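Local coordinates for protein nicotinate-nucleotide pyrophosphorylase (Francisella tularensis subsp. tularensis, PDB 3TQV) that probably catalyses the conversion of quinolinate and 5-phospho-alpha-D-ribose 1-diphosphate to nicotinate ribonucleotide, carbon dioxide and diphosphate, a step of NAD biosynthesis, at residues I44-A48 against S282-Q286; V67-L71 against T105-I110. All coordinates share one frame; numbering follows the deposited sequence.

Contact 1 joins strand 45-52 to the C-terminal strand 281-285, which adds to the N-terminal domain's sheet after the chain has passed through the parallel-stranded barrel domain; contact 2, nested inside that loop, packs helix 61-71 on helix 100-130. The N-terminal domain is thus joined in two ways, by strand pairing and by helix packing. Their centres are 13 Å apart, and the long helix links them: Glu107 CG touches Leu283 CD2 at 3.4 Å. Both lie away from the predicted substrate-binding residues of their own chain, although Arg108 packs on Arg142, one of those residues, of the second subunit.

Contact 1 (I44-A48 against S282-Q286); sequences IDTTA and SLQVQ
Thr46 OG1 donates a hydrogen bond to Gln286 OE1 at 2.8 Å, meeting the amide oxygen nearly head-on, with a C=O...donor angle of 169°. The two side chains cross at about a right angle. Gln286 starts out pointing away from 44-48, but a bend at chi2 (-48°) helps return its amide oxygen to the Thr46 hydroxyl. Beside this bond, Thr47 O lies 3.0 Å from Gln286 N. Over residues 45-48 and 282-285 the strands run roughly antiparallel, at 140°, as part of a four-stranded antiparallel sheet: 281-285 is an outermost strand within this chain and pairs with 45-52, whose other neighbour is 92-97. The C-terminal end of the polypeptide thus returns to the N-terminal domain and adds a strand to its sheet. Farther along, Ala48 CB sits 4.0 Å from Val285 CG2 and 4.4 Å from Leu283 CD1, a small apolar patch on the face turned to helix 100-130, where Leu283 also touches Ile103. Within the outer strand, Gln284 NE2 donates to Ser282 OG at 2.7 Å; the serine oxygen lies close to the amide plane of Gln284, though the N-H...O angle is bent. Val285 O accepts a hydrogen bond from Asn177 ND2 of the second subunit, tying this sheet edge to the dimer partner.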
# COMPACT_ATOMS: atom_id res chain seq x y z
N ILE B 44 -0.78 -0.94 34.59
CA ILE B 44 0.41 -0.34 35.17
C ILE B 44 1.32 0.28 34.10
O ILE B 44 1.04 0.19 32.90
CB ILE B 44 1.23 -1.39 35.92
CG1 ILE B 44 1.88 -2.37 34.94
CG2 ILE B 44 0.36 -2.15 36.92
CD1 ILE B 44 3.18 -2.98 35.45
N ASP B 45 2.40 0.92 34.53
CA ASP B 45 3.38 1.41 33.58
C ASP B 45 4.40 0.33 33.28
O ASP B 45 4.66 -0.55 34.11
CB ASP B 45 4.08 2.67 34.10
CG ASP B 45 3.29 3.94 33.82
OD1 ASP B 45 2.13 3.83 33.36
OD2 ASP B 45 3.81 5.04 34.07
N THR B 46 4.96 0.39 32.09
CA THR B 46 6.10 -0.43 31.76
C THR B 46 6.96 0.24 30.70
O THR B 46 6.94 1.46 30.53
CB THR B 46 5.70 -1.83 31.30
OG1 THR B 46 6.88 -2.59 31.04
CG2 THR B 46 4.84 -1.77 30.05
N THR B 47 7.68 -0.57 29.95
CA THR B 47 8.71 -0.10 29.07
C THR B 47 8.64 -0.93 27.80
O THR B 47 8.07 -2.02 27.80
CB THR B 47 10.09 -0.31 29.75
OG1 THR B 47 10.85 0.91 29.73
CG2 THR B 47 10.87 -1.47 29.10
N ALA B 48 9.22 -0.44 26.72
CA ALA B 48 9.24 -1.21 25.48
C ALA B 48 10.20 -0.61 24.47
O ALA B 48 10.73 0.48 24.67
CB ALA B 48 7.84 -1.30 24.89
N SER B 282 9.37 -5.15 14.96
CA SER B 282 8.85 -5.84 16.11
C SER B 282 8.83 -4.89 17.32
O SER B 282 9.78 -4.14 17.55
CB SER B 282 9.67 -7.11 16.38
OG SER B 282 9.20 -7.79 17.52
N LEU B 283 7.74 -4.87 18.08
CA LEU B 283 7.74 -4.12 19.33
C LEU B 283 8.01 -5.08 20.50
O LEU B 283 7.22 -5.99 20.76
CB LEU B 283 6.41 -3.39 19.53
CG LEU B 283 6.33 -2.48 20.77
CD1 LEU B 283 7.15 -1.24 20.55
CD2 LEU B 283 4.90 -2.11 21.10
N GLN B 284 9.12 -4.89 21.18
CA GLN B 284 9.39 -5.71 22.36
C GLN B 284 8.89 -4.97 23.61
O GLN B 284 9.40 -3.90 23.98
CB GLN B 284 10.87 -6.11 22.45
CG GLN B 284 11.39 -6.87 21.22
CD GLN B 284 10.79 -8.27 21.09
OE1 GLN B 284 10.77 -9.04 22.05
NE2 GLN B 284 10.31 -8.61 19.89
N VAL B 285 7.86 -5.55 24.23
CA VAL B 285 7.21 -4.94 25.38
C VAL B 285 7.60 -5.60 26.69
O VAL B 285 7.09 -6.68 27.02
CB VAL B 285 5.66 -4.98 25.22
CG1 VAL B 285 4.97 -4.46 26.47
CG2 VAL B 285 5.24 -4.18 24.02
N GLN B 286 8.51 -4.96 27.42
CA GLN B 286 8.85 -5.33 28.79
C GLN B 286 10.15 -4.70 29.29
O GLN B 286 11.23 -5.12 28.89
CB GLN B 286 8.90 -6.85 28.99
CG GLN B 286 7.70 -7.39 29.76
CD GLN B 286 7.44 -6.59 31.02
OE1 GLN B 286 7.44 -5.36 31.01
NE2 GLN B 286 7.22 -7.30 32.12

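Contact 2 (V67-L71 against T105-I110); sequences VINQL and TAERTI
Helix segments 67-71 and 105-110 run roughly antiparallel, inclined at 147°, with their axes 10.1 Å apart at closest approach and the CA atoms of Val67 and Ile110 nearest each other. Val67 is directed toward the other helix and spreads its two methyls over different neighbours. Its CG1, anti to the backbone N (chi1 178°), lies 3.8 Å from Ile110 CG1, while CG2 meets the methyl of Thr109, CG2, at 3.9 Å. Ile68 leaves its helix at an angle to the interface, yet its end comes round: CD1 lies near Ile110 CD1 and 4.0 Å from Ala106 CB. One turn on from Val67, Leu71 extends (chi2 -170°) and lays CD1 beside the Ala106 backbone as well as its methyl, 3.7 Å from Ala106 CB and 3.9 Å from Thr105 CG2. Ala106, with a single methyl, is thus met by Val67, Ile68 and Leu71 together. The pair belongs to the N-terminal domain, where helix 61-71 packs near the start of the long helix 100-130; helix 16-31 adds Val23 against Val67 and Ile31 against Thr105. Both threonines turn their methyls to the contact, and Thr105 OG1 is hydrogen-bonded to Asp35 OD2 and Arg101 O. No hydrogen bond crosses between the segments: the contact between them is apolar, consistent with hydrophobic burial as its main contribution.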
# COMPACT_ATOMS: atom_id res chain seq x y z
N VAL B 67 -0.06 8.70 16.68
CA VAL B 67 -0.74 7.58 17.32
C VAL B 67 -0.63 7.68 18.84
O VAL B 67 -1.64 7.68 19.54
CB VAL B 67 -0.19 6.22 16.86
CG1 VAL B 67 -0.90 5.08 17.57
CG2 VAL B 67 -0.31 6.06 15.35
N ILE B 68 0.59 7.77 19.36
CA ILE B 68 0.79 7.97 20.80
C ILE B 68 -0.10 9.10 21.32
O ILE B 68 -0.92 8.91 22.23
CB ILE B 68 2.26 8.33 21.14
CG1 ILE B 68 3.15 7.12 20.98
CG2 ILE B 68 2.38 8.85 22.57
CD1 ILE B 68 2.39 5.82 21.06
N ASN B 69 0.07 10.27 20.71
CA ASN B 69 -0.64 11.48 21.07
C ASN B 69 -2.14 11.31 21.17
O ASN B 69 -2.78 11.83 22.09
CB ASN B 69 -0.33 12.56 20.04
CG ASN B 69 -0.86 13.91 20.45
OD1 ASN B 69 -1.58 14.57 19.69
ND2 ASN B 69 -0.51 14.33 21.66
N GLN B 70 -2.71 10.58 20.21
CA GLN B 70 -4.15 10.36 20.16
C GLN B 70 -4.65 9.31 21.16
O GLN B 70 -5.77 9.40 21.64
CB GLN B 70 -4.61 10.03 18.74
CG GLN B 70 -4.71 11.24 17.82
CD GLN B 70 -5.15 10.87 16.40
OE1 GLN B 70 -4.69 11.47 15.41
NE2 GLN B 70 -6.04 9.89 16.29
N LEU B 71 -3.81 8.33 21.48
CA LEU B 71 -4.22 7.29 22.41
C LEU B 71 -4.01 7.62 23.89
O LEU B 71 -4.88 7.39 24.73
CB LEU B 71 -3.52 5.97 22.10
CG LEU B 71 -4.10 5.15 20.96
CD1 LEU B 71 -3.44 3.78 20.93
CD2 LEU B 71 -5.59 5.02 21.15
N THR B 105 -2.02 -1.46 22.67
CA THR B 105 -3.05 -1.02 21.74
C THR B 105 -2.45 -0.16 20.65
O THR B 105 -2.77 -0.32 19.47
CB THR B 105 -4.17 -0.27 22.48
OG1 THR B 105 -4.83 -1.19 23.37
CG2 THR B 105 -5.18 0.29 21.49
N ALA B 106 -1.56 0.75 21.04
CA ALA B 106 -0.86 1.60 20.07
C ALA B 106 -0.09 0.76 19.04
O ALA B 106 0.05 1.15 17.86
CB ALA B 106 0.08 2.54 20.79
N GLU B 107 0.37 -0.40 19.50
CA GLU B 107 1.37 -1.20 18.80
C GLU B 107 1.19 -1.36 17.29
O GLU B 107 1.96 -0.81 16.49
CB GLU B 107 1.45 -2.57 19.45
CG GLU B 107 2.62 -3.37 18.94
CD GLU B 107 2.65 -4.77 19.51
OE1 GLU B 107 2.18 -4.95 20.65
OE2 GLU B 107 3.13 -5.69 18.81
N ARG B 108 0.19 -2.15 16.92
CA ARG B 108 -0.03 -2.57 15.54
C ARG B 108 -0.13 -1.35 14.60
O ARG B 108 0.53 -1.31 13.55
CB ARG B 108 -1.31 -3.42 15.49
CG ARG B 108 -1.40 -4.43 14.37
CD ARG B 108 -0.26 -4.36 13.38
NE ARG B 108 0.86 -5.15 13.86
CZ ARG B 108 2.04 -5.22 13.26
NH1 ARG B 108 2.27 -4.54 12.15
NH2 ARG B 108 2.99 -5.98 13.78
N THR B 109 -0.94 -0.36 14.99
CA THR B 109 -1.08 0.87 14.22
C THR B 109 0.27 1.56 14.04
O THR B 109 0.65 1.90 12.93
CB THR B 109 -2.10 1.86 14.87
OG1 THR B 109 -3.34 1.20 15.12
CG2 THR B 109 -2.36 3.05 13.97
N ILE B 110 1.01 1.76 15.12
CA ILE B 110 2.33 2.38 15.00
C ILE B 110 3.19 1.68 13.95
O ILE B 110 3.67 2.31 13.00
CB ILE B 110 3.12 2.36 16.31
CG1 ILE B 110 2.47 3.27 17.35
CG2 ILE B 110 4.54 2.79 16.06
CD1 ILE B 110 3.24 3.33 18.68